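Local atomic coordinates of Lmo0305 protein (Listeria monocytogenes, PDB entry 3PJ0), a protein that belongs to the beta-eliminating lyase family, with the fold of pyridoxal phosphate-dependent aminotransferases, and carries its cofactor covalently as an internal aldimine. Residues L61-A66 / I217-D222; S65-P70 / D223-A228; G72-Q77 / R233-D238; L174-A179 / A197-V202. All coordinates share one frame; numbering follows the deposited sequence. Where two conformers were deposited one is given.

Contact 1: L61-A66 / I217-D222; sequences LGKQSA and ILAGND
Ser65 and Gly220 form an antiparallel hydrogen-bonded pair, followed by the non-hydrogen-bonded pair Ala66 and Ala219, and together they join the edge strand 65-69 of the large mixed sheet to strand 216-220. Ser65 N donates to Gly220 O over 3.2 Å, and Gly220 N returns a bond to Ser65 O over 3.0 Å. At the second pair both methyl groups stand on the same face of the sheet, with Ala66 CB 3.8 Å from Ala219 CB. Ile217 CG2 packs on Ala66 CB at 3.7 Å, and Leu61 CD1 also touches the Ala219 methyl, 4.0 Å from CB. Helix 48-61 roofs this apolar face through Ala58 and Ile57. Lys63 lays CB and CG alongside the Gly220 backbone; its chain then bends at chi2 (-57°) and carries NZ off to the carbonyl oxygens of Phe199 and Cys196.

Toward the start of strand 65-69 and of the helix the contact becomes polar. The Gln64 chain, extended past CG, brings OE1 to Asp222 N at 2.9 Å; the bond is nearly straight (173°) and lies in the carbonyl plane. Ser65 OG donates to the anti lone pair of Asp222 OD1 over 3.1 Å, although both residues were modelled in two conformers and this bond is therefore doubtful. A water accepts from Gln64 N and donates to Asn221 OD1.

Asn221, at the N-cap, makes no side-chain capping bond; the Gln64 amide oxygen accepts from the first-turn N-H of Asp222, tying the helix start to the loop that leads into strand 65-69.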
loop_
_atom_site.group_PDB
_atom_site.type_symbol
_atom_site.label_atom_id
_atom_site.label_comp_id
_atom_site.label_asym_id
_atom_site.label_seq_id
_atom_site.Cartn_x
_atom_site.Cartn_y
_atom_site.Cartn_z
ATOM N N LEU A 61 13.480 -14.359 11.623
ATOM C CA LEU A 61 14.337 -14.498 10.457
ATOM C C LEU A 61 15.824 -14.350 10.746
ATOM O O LEU A 61 16.661 -14.539 9.841
ATOM C CB LEU A 61 13.926 -13.497 9.395
ATOM C CG LEU A 61 12.449 -13.529 8.949
ATOM C CD1 LEU A 61 12.197 -12.418 7.943
ATOM C CD2 LEU A 61 12.134 -14.924 8.383
ATOM N N GLY A 62 16.172 -14.072 12.004
ATOM C CA GLY A 62 17.585 -13.927 12.407
ATOM C C GLY A 62 18.308 -12.731 11.798
ATOM O O GLY A 62 19.512 -12.779 11.561
ATOM N N LYS A 63 17.580 -11.647 11.574
ATOM C CA LYS A 63 18.149 -10.428 10.997
ATOM C C LYS A 63 18.101 -9.288 12.022
ATOM O O LYS A 63 17.299 -9.316 12.973
ATOM C CB LYS A 63 17.420 -10.041 9.701
ATOM C CG LYS A 63 17.480 -11.064 8.582
ATOM C CD LYS A 63 18.916 -11.398 8.231
ATOM C CE LYS A 63 19.033 -12.511 7.175
ATOM N NZ LYS A 63 20.504 -12.731 6.891
ATOM N N GLN A 64 18.957 -8.290 11.834
ATOM C CA GLN A 64 19.026 -7.164 12.767
ATOM C C GLN A 64 17.734 -6.348 12.826
ATOM O O GLN A 64 17.298 -5.928 13.894
ATOM C CB GLN A 64 20.182 -6.215 12.392
ATOM C CG GLN A 64 21.605 -6.791 12.488
ATOM C CD GLN A 64 22.683 -5.720 12.258
ATOM O OE1 GLN A 64 22.452 -4.718 11.567
ATOM N NE2 GLN A 64 23.875 -5.932 12.850
ATOM N N SER A 65 17.115 -6.113 11.677
ATOM C CA SER A 65 15.873 -5.374 11.674
ATOM C C SER A 65 15.070 -5.673 10.425
ATOM O O SER A 65 15.522 -6.379 9.511
ATOM C CB SER A 65 16.102 -3.863 11.872
ATOM O OG SER A 65 16.833 -3.270 10.818
ATOM N N ALA A 66 13.869 -5.120 10.401
ATOM C CA ALA A 66 12.901 -5.389 9.339
ATOM C C ALA A 66 12.000 -4.198 9.169
ATOM O O ALA A 66 11.903 -3.340 10.062
ATOM C CB ALA A 66 12.049 -6.630 9.676
ATOM N N ILE A 217 7.220 -8.366 4.775
ATOM C CA ILE A 217 8.324 -7.911 5.604
ATOM C C ILE A 217 9.579 -8.052 4.763
ATOM O O ILE A 217 9.763 -9.058 4.075
ATOM C CB ILE A 217 8.524 -8.767 6.891
ATOM C CG1 ILE A 217 7.605 -8.303 8.008
ATOM C CG2 ILE A 217 9.998 -8.668 7.417
ATOM C CD1 ILE A 217 8.103 -7.079 8.795
ATOM N N LEU A 218 10.420 -7.019 4.805
ATOM C CA LEU A 218 11.761 -7.058 4.212
ATOM C C LEU A 218 12.707 -6.933 5.413
ATOM O O LEU A 218 12.573 -5.995 6.230
ATOM C CB LEU A 218 11.993 -5.910 3.255
ATOM C CG LEU A 218 13.346 -5.806 2.574
ATOM C CD1 LEU A 218 13.599 -6.962 1.587
ATOM C CD2 LEU A 218 13.489 -4.418 1.843
ATOM N N ALA A 219 13.657 -7.860 5.510
ATOM C CA ALA A 219 14.594 -7.879 6.624
ATOM C C ALA A 219 16.072 -8.000 6.193
ATOM O O ALA A 219 16.414 -8.580 5.140
ATOM C CB ALA A 219 14.221 -9.039 7.603
ATOM N N GLY A 220 16.947 -7.483 7.057
ATOM C CA GLY A 220 18.392 -7.540 6.828
ATOM C C GLY A 220 19.118 -6.685 7.841
ATOM O O GLY A 220 18.614 -6.468 8.927
ATOM N N ASN A 221 20.313 -6.224 7.501
ATOM C CA ASN A 221 21.069 -5.393 8.424
ATOM C C ASN A 221 20.366 -4.060 8.622
ATOM O O ASN A 221 19.605 -3.615 7.734
ATOM C CB ASN A 221 22.483 -5.133 7.895
ATOM C CG ASN A 221 23.385 -6.347 7.996
ATOM O OD1 ASN A 221 23.061 -7.348 8.648
ATOM N ND2 ASN A 221 24.553 -6.252 7.367
ATOM N N ASP A 222 20.621 -3.448 9.782
ATOM C CA ASP A 222 20.100 -2.123 10.137
ATOM C C ASP A 222 20.285 -1.091 9.020
ATOM O O ASP A 222 19.327 -0.416 8.602
ATOM C CB ASP A 222 20.819 -1.578 11.382
ATOM C CG ASP A 222 20.343 -2.203 12.678
ATOM O OD1 ASP A 222 19.252 -2.809 12.714
ATOM O OD2 ASP A 222 21.053 -2.031 13.702
HETATM O O HOH W 1 20.980 -8.829 9.660
#

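Contact 2: S65-P70 / D223-A228; sequences SAVFFP and DFVQEA
Val225 packs on Ser65, the first residue of strand 65-69. Its CB lies 3.4 Å from Ser65 OG, a hydroxyl placed in one of two modelled positions and whose polar partner is Asp222 OD1; its CG2 branch comes equally near Ser65 O, at 3.4 Å. The other branch, CG1, is anti to the backbone N (chi1 172°), which turns it along the strand, past Ala66 O and up to Val67 CB at 4.0 Å. The Val67 and Val225 side chains pass alongside one another, running opposite ways. Val67 CG1 goes on to meet the methyl of the next helical turn, Ala228 CB, at 4.3 Å. Farther along, the end of the Phe69 ring closes the row: CZ lies 3.8 Å from Ala228 O, which approaches the ring obliquely, and 4.3 Å from Ala228 CB.

These contacts repeat at every second strand residue and at helix positions three apart, because helix 222-234 runs almost along strand 65-69, the axes of the short segments being 19° apart and 7.8 Å from each other at their closest. The helix thus covers one face of the sheet at its outermost strand in this chain. Around this shell, Ala75 and Ile78 of helix 72-87 and Leu218 of strand 216-220 pack on Phe69. Phe224 stacks on Trp83, and Glu227 forms a salt bridge with Arg86, so the same helix is held to helix 72-87 as well.

No hydrogen bond links the two segments. Their hold is one of shape and burial, made by van der Waals contact of two valines, an alanine methyl and a phenyl ring, with Ser65 OG lying against Val225.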
loop_
_atom_site.group_PDB
_atom_site.type_symbol
_atom_site.label_atom_id
_atom_site.label_comp_id
_atom_site.label_asym_id
_atom_site.label_seq_id
_atom_site.Cartn_x
_atom_site.Cartn_y
_atom_site.Cartn_z
ATOM N N SER A 65 17.115 -6.113 11.677
ATOM C CA SER A 65 15.873 -5.374 11.674
ATOM C C SER A 65 15.070 -5.673 10.425
ATOM O O SER A 65 15.522 -6.379 9.511
ATOM C CB SER A 65 16.102 -3.863 11.872
ATOM O OG SER A 65 16.833 -3.270 10.818
ATOM N N ALA A 66 13.869 -5.120 10.401
ATOM C CA ALA A 66 12.901 -5.389 9.339
ATOM C C ALA A 66 12.000 -4.198 9.169
ATOM O O ALA A 66 11.903 -3.340 10.062
ATOM C CB ALA A 66 12.049 -6.630 9.676
ATOM N N VAL A 67 11.344 -4.157 8.009
ATOM C CA VAL A 67 10.403 -3.109 7.696
ATOM C C VAL A 67 9.162 -3.750 7.095
ATOM O O VAL A 67 9.235 -4.598 6.182
ATOM C CB VAL A 67 10.997 -2.014 6.752
ATOM C CG1 VAL A 67 11.729 -2.629 5.619
ATOM C CG2 VAL A 67 9.892 -1.028 6.267
ATOM N N PHE A 68 8.016 -3.340 7.616
ATOM C CA PHE A 68 6.758 -3.821 7.096
ATOM C C PHE A 68 6.352 -3.024 5.849
ATOM O O PHE A 68 6.220 -1.784 5.890
ATOM C CB PHE A 68 5.652 -3.784 8.166
ATOM C CG PHE A 68 4.377 -4.443 7.712
ATOM C CD1 PHE A 68 4.191 -5.792 7.905
ATOM C CD2 PHE A 68 3.384 -3.713 7.056
ATOM C CE1 PHE A 68 3.022 -6.426 7.483
ATOM C CE2 PHE A 68 2.224 -4.327 6.612
ATOM C CZ PHE A 68 2.041 -5.698 6.816
ATOM N N PHE A 69 6.118 -3.750 4.754
ATOM C CA PHE A 69 5.724 -3.183 3.466
ATOM C C PHE A 69 4.313 -3.570 3.012
ATOM O O PHE A 69 3.884 -4.674 3.264
ATOM C CB PHE A 69 6.677 -3.700 2.379
ATOM C CG PHE A 69 7.932 -2.860 2.179
ATOM C CD1 PHE A 69 7.901 -1.729 1.366
ATOM C CD2 PHE A 69 9.143 -3.222 2.769
ATOM C CE1 PHE A 69 9.053 -0.964 1.167
ATOM C CE2 PHE A 69 10.334 -2.457 2.523
ATOM C CZ PHE A 69 10.267 -1.334 1.749
ATOM N N PRO A 70 3.603 -2.661 2.324
ATOM C CA PRO A 70 2.288 -3.069 1.827
ATOM C C PRO A 70 2.366 -4.246 0.846
ATOM O O PRO A 70 1.415 -5.020 0.739
ATOM C CB PRO A 70 1.766 -1.814 1.125
ATOM C CG PRO A 70 2.973 -0.927 0.911
ATOM C CD PRO A 70 3.904 -1.246 2.005
ATOM N N ASP A 223 21.509 -0.984 8.523
ATOM C CA ASP A 223 21.825 0.025 7.464
ATOM C C ASP A 223 20.990 -0.205 6.203
ATOM O O ASP A 223 20.481 0.762 5.603
ATOM C CB ASP A 223 23.286 0.031 7.084
ATOM C CG ASP A 223 24.182 0.532 8.199
ATOM O OD1 ASP A 223 23.691 1.079 9.210
ATOM O OD2 ASP A 223 25.400 0.402 8.022
ATOM N N PHE A 224 20.885 -1.476 5.807
ATOM C CA PHE A 224 20.038 -1.880 4.674
ATOM C C PHE A 224 18.568 -1.484 4.872
ATOM O O PHE A 224 17.968 -0.885 3.984
ATOM C CB PHE A 224 20.171 -3.404 4.420
ATOM C CG PHE A 224 19.197 -3.960 3.400
ATOM C CD1 PHE A 224 19.507 -3.950 2.048
ATOM C CD2 PHE A 224 18.007 -4.559 3.799
ATOM C CE1 PHE A 224 18.619 -4.492 1.104
ATOM C CE2 PHE A 224 17.093 -5.081 2.859
ATOM C CZ PHE A 224 17.404 -5.033 1.510
ATOM N N VAL A 225 18.001 -1.818 6.035
ATOM C CA VAL A 225 16.591 -1.522 6.358
ATOM C C VAL A 225 16.327 -0.024 6.405
ATOM O O VAL A 225 15.269 0.463 5.929
ATOM C CB VAL A 225 16.134 -2.254 7.651
ATOM C CG1 VAL A 225 14.726 -1.813 8.111
ATOM C CG2 VAL A 225 16.162 -3.759 7.440
ATOM N N GLN A 226 17.302 0.733 6.894
ATOM C CA GLN A 226 17.134 2.177 6.951
ATOM C C GLN A 226 17.055 2.780 5.554
ATOM O O GLN A 226 16.224 3.659 5.302
ATOM C CB GLN A 226 18.223 2.814 7.806
ATOM C CG GLN A 226 18.141 2.418 9.289
ATOM C CD GLN A 226 16.738 2.494 9.903
ATOM O OE1 GLN A 226 15.971 3.440 9.667
ATOM N NE2 GLN A 226 16.420 1.511 10.735
ATOM N N GLU A 227 17.859 2.270 4.620
ATOM C CA GLU A 227 17.779 2.728 3.242
ATOM C C GLU A 227 16.444 2.316 2.644
ATOM O O GLU A 227 15.854 3.076 1.888
ATOM C CB GLU A 227 18.904 2.164 2.347
ATOM C CG GLU A 227 20.278 2.724 2.640
ATOM C CD GLU A 227 21.308 2.233 1.624
ATOM O OE1 GLU A 227 21.090 2.401 0.396
ATOM O OE2 GLU A 227 22.317 1.671 2.065
ATOM N N ALA A 228 15.968 1.121 2.974
ATOM C CA ALA A 228 14.687 0.641 2.436
ATOM C C ALA A 228 13.517 1.529 2.864
ATOM O O ALA A 228 12.572 1.701 2.114
ATOM C CB ALA A 228 14.423 -0.832 2.790
#

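Contact 3: G72-Q77 / R233-D238; sequences GTMAQQ and RRYGGD
The Tyr235 ring, at the C-terminal end of helix 222-234, turns its edge to Gln77 of helix 72-87: Gln77 OE1 lies near the ring plane and accepts from Tyr235 OH over 2.6 Å. The next residue, Gly236, makes a Schellman motif, and the turn brings Gly237 CA against Met74 SE. Amide and ring planes of Gln77 and Tyr235 stand 66° apart, and the donor is tilted 28° from the carbonyl plane. Met74 CG comes obliquely to the same ring, 3.9 Å from Tyr235 CD2. The third flat group, the Arg233 guanidinium, takes Asp238 OD2 in its plane, side-on: NE (2.9 Å) and NH2 both donate to that one oxygen.

In this aminotransferase-like fold, helix 72-87 begins at the cofactor: Gly72 N and Thr73 OG1 bind phosphate oxygens of the modified lysine at position 208. The Tyr235 hydroxyl, which donates to Gln77 OE1, is also hydrogen-bonded to Gln112 NE2. The dimer interface runs through the same place, with Gln77 NE2 bonded to Arg234 O of the second subunit and Gly236 O to Ser71 OG of that subunit.

Met74, present as selenomethionine, leaves its helix with an extended chain that bends only at chi3 (-64°). That bend folds the terminal methyl back over the turn, with SE 3.5 Å and CE 3.7 Å from Gly237 CA, while SE lies 3.9 Å from Tyr235 CB.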
loop_
_atom_site.group_PDB
_atom_site.type_symbol
_atom_site.label_atom_id
_atom_site.label_comp_id
_atom_site.label_asym_id
_atom_site.label_seq_id
_atom_site.Cartn_x
_atom_site.Cartn_y
_atom_site.Cartn_z
ATOM N N GLY A 72 5.200 -7.131 -1.483
ATOM C CA GLY A 72 6.462 -7.692 -1.896
ATOM C C GLY A 72 6.942 -7.072 -3.200
ATOM O O GLY A 72 8.141 -6.978 -3.405
ATOM N N THR A 73 6.016 -6.701 -4.093
ATOM C CA THR A 73 6.381 -6.045 -5.345
ATOM C C THR A 73 7.220 -4.790 -5.047
ATOM O O THR A 73 8.297 -4.609 -5.596
ATOM C CB THR A 73 5.149 -5.729 -6.189
ATOM O OG1 THR A 73 4.519 -6.966 -6.567
ATOM C CG2 THR A 73 5.532 -4.930 -7.481
HETATM N N MSE A 74 6.736 -3.929 -4.171
HETATM C CA MSE A 74 7.501 -2.758 -3.736
HETATM C C MSE A 74 8.816 -3.156 -3.041
HETATM O O MSE A 74 9.913 -2.652 -3.350
HETATM C CB MSE A 74 6.661 -1.975 -2.699
HETATM C CG MSE A 74 7.260 -0.680 -2.321
HETATM SE SE MSE A 74 6.084 0.311 -1.175
HETATM C CE MSE A 74 4.592 0.592 -2.419
ATOM N N ALA A 75 8.709 -4.071 -2.088
ATOM C CA ALA A 75 9.853 -4.403 -1.218
ATOM C C ALA A 75 11.067 -4.971 -1.940
ATOM O O ALA A 75 12.203 -4.582 -1.630
ATOM C CB ALA A 75 9.414 -5.330 -0.109
ATOM N N GLN A 76 10.832 -5.842 -2.926
ATOM C CA GLN A 76 11.933 -6.535 -3.633
ATOM C C GLN A 76 12.634 -5.663 -4.678
ATOM O O GLN A 76 13.849 -5.729 -4.786
ATOM C CB GLN A 76 11.476 -7.857 -4.199
ATOM C CG GLN A 76 11.093 -8.832 -3.121
ATOM C CD GLN A 76 11.174 -10.259 -3.602
ATOM O OE1 GLN A 76 12.014 -11.038 -3.134
ATOM N NE2 GLN A 76 10.340 -10.604 -4.586
ATOM N N GLN A 77 11.875 -4.851 -5.424
ATOM C CA GLN A 77 12.502 -3.872 -6.340
ATOM C C GLN A 77 13.459 -2.963 -5.535
ATOM O O GLN A 77 14.572 -2.626 -5.983
ATOM C CB GLN A 77 11.443 -2.999 -6.966
ATOM C CG GLN A 77 10.575 -3.659 -7.982
ATOM C CD GLN A 77 9.577 -2.654 -8.491
ATOM O OE1 GLN A 77 9.905 -1.461 -8.602
ATOM N NE2 GLN A 77 8.354 -3.120 -8.822
ATOM N N ARG A 233 9.060 5.488 1.342
ATOM C CA ARG A 233 8.381 6.784 1.222
ATOM C C ARG A 233 8.328 7.243 -0.234
ATOM O O ARG A 233 7.301 7.709 -0.712
ATOM C CB ARG A 233 8.989 7.825 2.123
ATOM C CG ARG A 233 8.435 9.235 1.860
ATOM C CD ARG A 233 8.099 9.944 3.115
ATOM N NE ARG A 233 6.873 9.401 3.696
ATOM C CZ ARG A 233 5.633 9.811 3.403
ATOM N NH1 ARG A 233 5.397 10.791 2.538
ATOM N NH2 ARG A 233 4.594 9.226 3.985
ATOM N N ARG A 234 9.431 7.062 -0.961
ATOM C CA ARG A 234 9.485 7.428 -2.385
ATOM C C ARG A 234 8.429 6.674 -3.213
ATOM O O ARG A 234 7.785 7.243 -4.116
ATOM C CB ARG A 234 10.883 7.118 -2.947
ATOM C CG ARG A 234 11.978 8.050 -2.408
ATOM C CD ARG A 234 13.330 7.660 -2.961
ATOM N NE ARG A 234 14.375 8.553 -2.504
ATOM C CZ ARG A 234 15.689 8.355 -2.662
ATOM N NH1 ARG A 234 16.165 7.266 -3.284
ATOM N NH2 ARG A 234 16.547 9.273 -2.194
ATOM N N TYR A 235 8.256 5.392 -2.892
ATOM C CA TYR A 235 7.295 4.552 -3.622
ATOM C C TYR A 235 5.830 4.781 -3.218
ATOM O O TYR A 235 4.902 4.189 -3.795
ATOM C CB TYR A 235 7.632 3.058 -3.405
ATOM C CG TYR A 235 8.532 2.428 -4.456
ATOM C CD1 TYR A 235 9.916 2.632 -4.459
ATOM C CD2 TYR A 235 8.002 1.554 -5.407
ATOM C CE1 TYR A 235 10.735 2.026 -5.407
ATOM C CE2 TYR A 235 8.832 0.924 -6.382
ATOM C CZ TYR A 235 10.176 1.157 -6.360
ATOM O OH TYR A 235 10.986 0.540 -7.291
ATOM N N GLY A 236 5.582 5.607 -2.215
ATOM C CA GLY A 236 4.200 5.756 -1.752
ATOM C C GLY A 236 3.688 4.592 -0.944
ATOM O O GLY A 236 2.469 4.345 -0.908
ATOM N N GLY A 237 4.612 3.868 -0.301
ATOM C CA GLY A 237 4.290 2.760 0.612
ATOM C C GLY A 237 4.292 3.125 2.111
ATOM O O GLY A 237 3.880 2.320 2.958
ATOM N N ASP A 238 4.727 4.350 2.457
ATOM C CA ASP A 238 4.793 4.771 3.867
ATOM C C ASP A 238 3.442 5.341 4.236
ATOM O O ASP A 238 3.267 6.532 4.442
ATOM C CB ASP A 238 5.917 5.805 4.057
ATOM C CG ASP A 238 6.152 6.180 5.502
ATOM O OD1 ASP A 238 5.974 5.337 6.424
ATOM O OD2 ASP A 238 6.553 7.353 5.717
#

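Contact 4: L174-A179 / A197-V202; sequences LHLDGA and ALFDSV
Leu176 packs on Phe199 from its first side-chain carbon onward. CB sits over the ring, 3.6 Å from the centroid and 10° off the normal, a CH-pi contact. CG, anti to the backbone N (chi1 174°), continues to Val202 CG2 at 3.9 Å. From there the branches part: CD1 touches Phe199 CZ at 4.0 Å, whereas CD2 meets Val202 CG2 at 3.7 Å, the two side chains running alongside each other in the same direction.

Strands 173-178 and 201-205 are parallel neighbours here, pairing His175 with Ser201 and Leu176 with Val202. Leu176 N donates to Ser201 O. Two residues earlier, Leu174 is held through both its N-H and its C=O: N donates to the anti lone pair of Asp200 OD2 at 2.8 Å, and O accepts from Asp200 N at 2.7 Å, with a weak bond from Ser201 N besides. Leu174 CG packs on the rim carbons CD1 and CE1 of Phe199.

On the opposite face of the sheet, His175 ND1 and Ser201 OG share a nearly straight bond of 2.8 Å at the edge of the imidazole. Farther on, Asp177 OD1 takes Ala179 N in an Asx turn.

The strand pair is thus apolar on one face and polar on the other. The buried His175 and Ser201 are satisfied by each other and by Gln76 and Trp83 NE1, and this polar row leads on to the Asp177 carboxylate at the cofactor N1.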
loop_
_atom_site.group_PDB
_atom_site.type_symbol
_atom_site.label_atom_id
_atom_site.label_comp_id
_atom_site.label_asym_id
_atom_site.label_seq_id
_atom_site.Cartn_x
_atom_site.Cartn_y
_atom_site.Cartn_z
ATOM N N LEU A 174 23.115 -11.668 -1.992
ATOM C CA LEU A 174 22.164 -12.754 -2.224
ATOM C C LEU A 174 20.884 -12.355 -1.515
ATOM O O LEU A 174 20.911 -12.063 -0.308
ATOM C CB LEU A 174 22.701 -14.096 -1.692
ATOM C CG LEU A 174 22.044 -15.386 -2.247
ATOM C CD1 LEU A 174 22.279 -15.560 -3.744
ATOM C CD2 LEU A 174 22.520 -16.653 -1.471
ATOM N N HIS A 175 19.784 -12.304 -2.282
ATOM C CA HIS A 175 18.463 -11.908 -1.806
ATOM C C HIS A 175 17.458 -13.048 -1.930
ATOM O O HIS A 175 17.348 -13.673 -2.999
ATOM C CB HIS A 175 17.897 -10.704 -2.614
ATOM C CG HIS A 175 16.488 -10.365 -2.227
ATOM N ND1 HIS A 175 16.193 -9.653 -1.084
ATOM C CD2 HIS A 175 15.296 -10.680 -2.800
ATOM C CE1 HIS A 175 14.883 -9.533 -0.977
ATOM N NE2 HIS A 175 14.311 -10.165 -1.991
ATOM N N LEU A 176 16.708 -13.296 -0.848
ATOM C CA LEU A 176 15.694 -14.342 -0.815
ATOM C C LEU A 176 14.287 -13.844 -1.068
ATOM O O LEU A 176 13.787 -13.016 -0.316
ATOM C CB LEU A 176 15.711 -15.074 0.548
ATOM C CG LEU A 176 14.608 -16.117 0.837
ATOM C CD1 LEU A 176 14.620 -17.199 -0.246
ATOM C CD2 LEU A 176 14.770 -16.746 2.230
ATOM N N ASP A 177 13.689 -14.295 -2.178
ATOM C CA ASP A 177 12.281 -14.113 -2.424
ATOM C C ASP A 177 11.663 -15.255 -1.618
ATOM O O ASP A 177 11.594 -16.402 -2.059
ATOM C CB ASP A 177 11.883 -14.158 -3.926
ATOM C CG ASP A 177 10.385 -13.954 -4.128
ATOM O OD1 ASP A 177 9.621 -14.235 -3.178
ATOM O OD2 ASP A 177 9.973 -13.475 -5.211
ATOM N N GLY A 178 11.268 -14.922 -0.402
ATOM C CA GLY A 178 10.700 -15.848 0.531
ATOM C C GLY A 178 9.204 -15.687 0.672
ATOM O O GLY A 178 8.657 -15.873 1.771
ATOM N N ALA A 179 8.530 -15.372 -0.437
ATOM C CA ALA A 179 7.085 -15.275 -0.460
ATOM C C ALA A 179 6.451 -16.529 0.172
ATOM O O ALA A 179 5.401 -16.447 0.843
ATOM C CB ALA A 179 6.592 -15.119 -1.904
ATOM N N ALA A 197 19.897 -17.166 6.954
ATOM C CA ALA A 197 21.305 -16.892 7.297
ATOM C C ALA A 197 22.244 -16.938 6.090
ATOM O O ALA A 197 23.377 -16.425 6.159
ATOM C CB ALA A 197 21.818 -17.858 8.384
ATOM N N LEU A 198 21.798 -17.575 5.009
ATOM C CA LEU A 198 22.625 -17.691 3.817
ATOM C C LEU A 198 22.457 -16.481 2.887
ATOM O O LEU A 198 23.142 -16.397 1.865
ATOM C CB LEU A 198 22.246 -18.961 3.049
ATOM C CG LEU A 198 22.429 -20.302 3.755
ATOM C CD1 LEU A 198 21.914 -21.423 2.805
ATOM C CD2 LEU A 198 23.879 -20.493 4.105
ATOM N N PHE A 199 21.583 -15.542 3.262
ATOM C CA PHE A 199 21.209 -14.409 2.428
ATOM C C PHE A 199 21.507 -13.086 3.096
ATOM O O PHE A 199 21.474 -12.974 4.308
ATOM C CB PHE A 199 19.680 -14.467 2.150
ATOM C CG PHE A 199 19.275 -15.624 1.286
ATOM C CD1 PHE A 199 19.269 -15.486 -0.098
ATOM C CD2 PHE A 199 18.928 -16.845 1.850
ATOM C CE1 PHE A 199 18.906 -16.559 -0.926
ATOM C CE2 PHE A 199 18.571 -17.934 1.033
ATOM C CZ PHE A 199 18.550 -17.776 -0.357
ATOM N N ASP A 200 21.806 -12.095 2.283
ATOM C CA ASP A 200 21.981 -10.733 2.752
ATOM C C ASP A 200 20.651 -10.086 3.127
ATOM O O ASP A 200 20.590 -9.301 4.059
ATOM C CB ASP A 200 22.629 -9.911 1.645
ATOM C CG ASP A 200 24.047 -10.296 1.428
ATOM O OD1 ASP A 200 24.855 -9.963 2.320
ATOM O OD2 ASP A 200 24.366 -10.941 0.417
ATOM N N SER A 201 19.619 -10.327 2.335
ATOM C CA SER A 201 18.308 -9.753 2.603
ATOM C C SER A 201 17.230 -10.769 2.274
ATOM O O SER A 201 17.453 -11.726 1.524
ATOM C CB SER A 201 18.102 -8.434 1.825
ATOM O OG SER A 201 18.292 -8.613 0.421
ATOM N N VAL A 202 16.058 -10.572 2.856
ATOM C CA VAL A 202 14.929 -11.481 2.631
ATOM C C VAL A 202 13.590 -10.755 2.676
ATOM O O VAL A 202 13.362 -9.861 3.495
ATOM C CB VAL A 202 14.922 -12.632 3.655
ATOM C CG1 VAL A 202 15.126 -12.101 5.087
ATOM C CG2 VAL A 202 13.622 -13.522 3.527
#

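Overall arrangement
Contacts 1 and 4 are both strand pairings in the same mixed sheet, joined where Ala219 N meets Val202 O, but contact 4 lies deeper and parallel, whereas contact 1 is antiparallel and ends in exposed polar groups and a water. Contact 2 shares Ser65 and Ala66 with contact 1 and replaces its ladder by largely apolar helix-on-strand packing without a hydrogen bond. Contact 3 uses the far end of the same helix, 222-234, and is buried with help from the second subunit. Phe69 bridges contacts 2 and 3 by touching Ala75 and Met74. Gln76 bonds His175 and Asp177 of contact 4; contacts 3 and 4 reach the cofactor separately, at its phosphate and at N1.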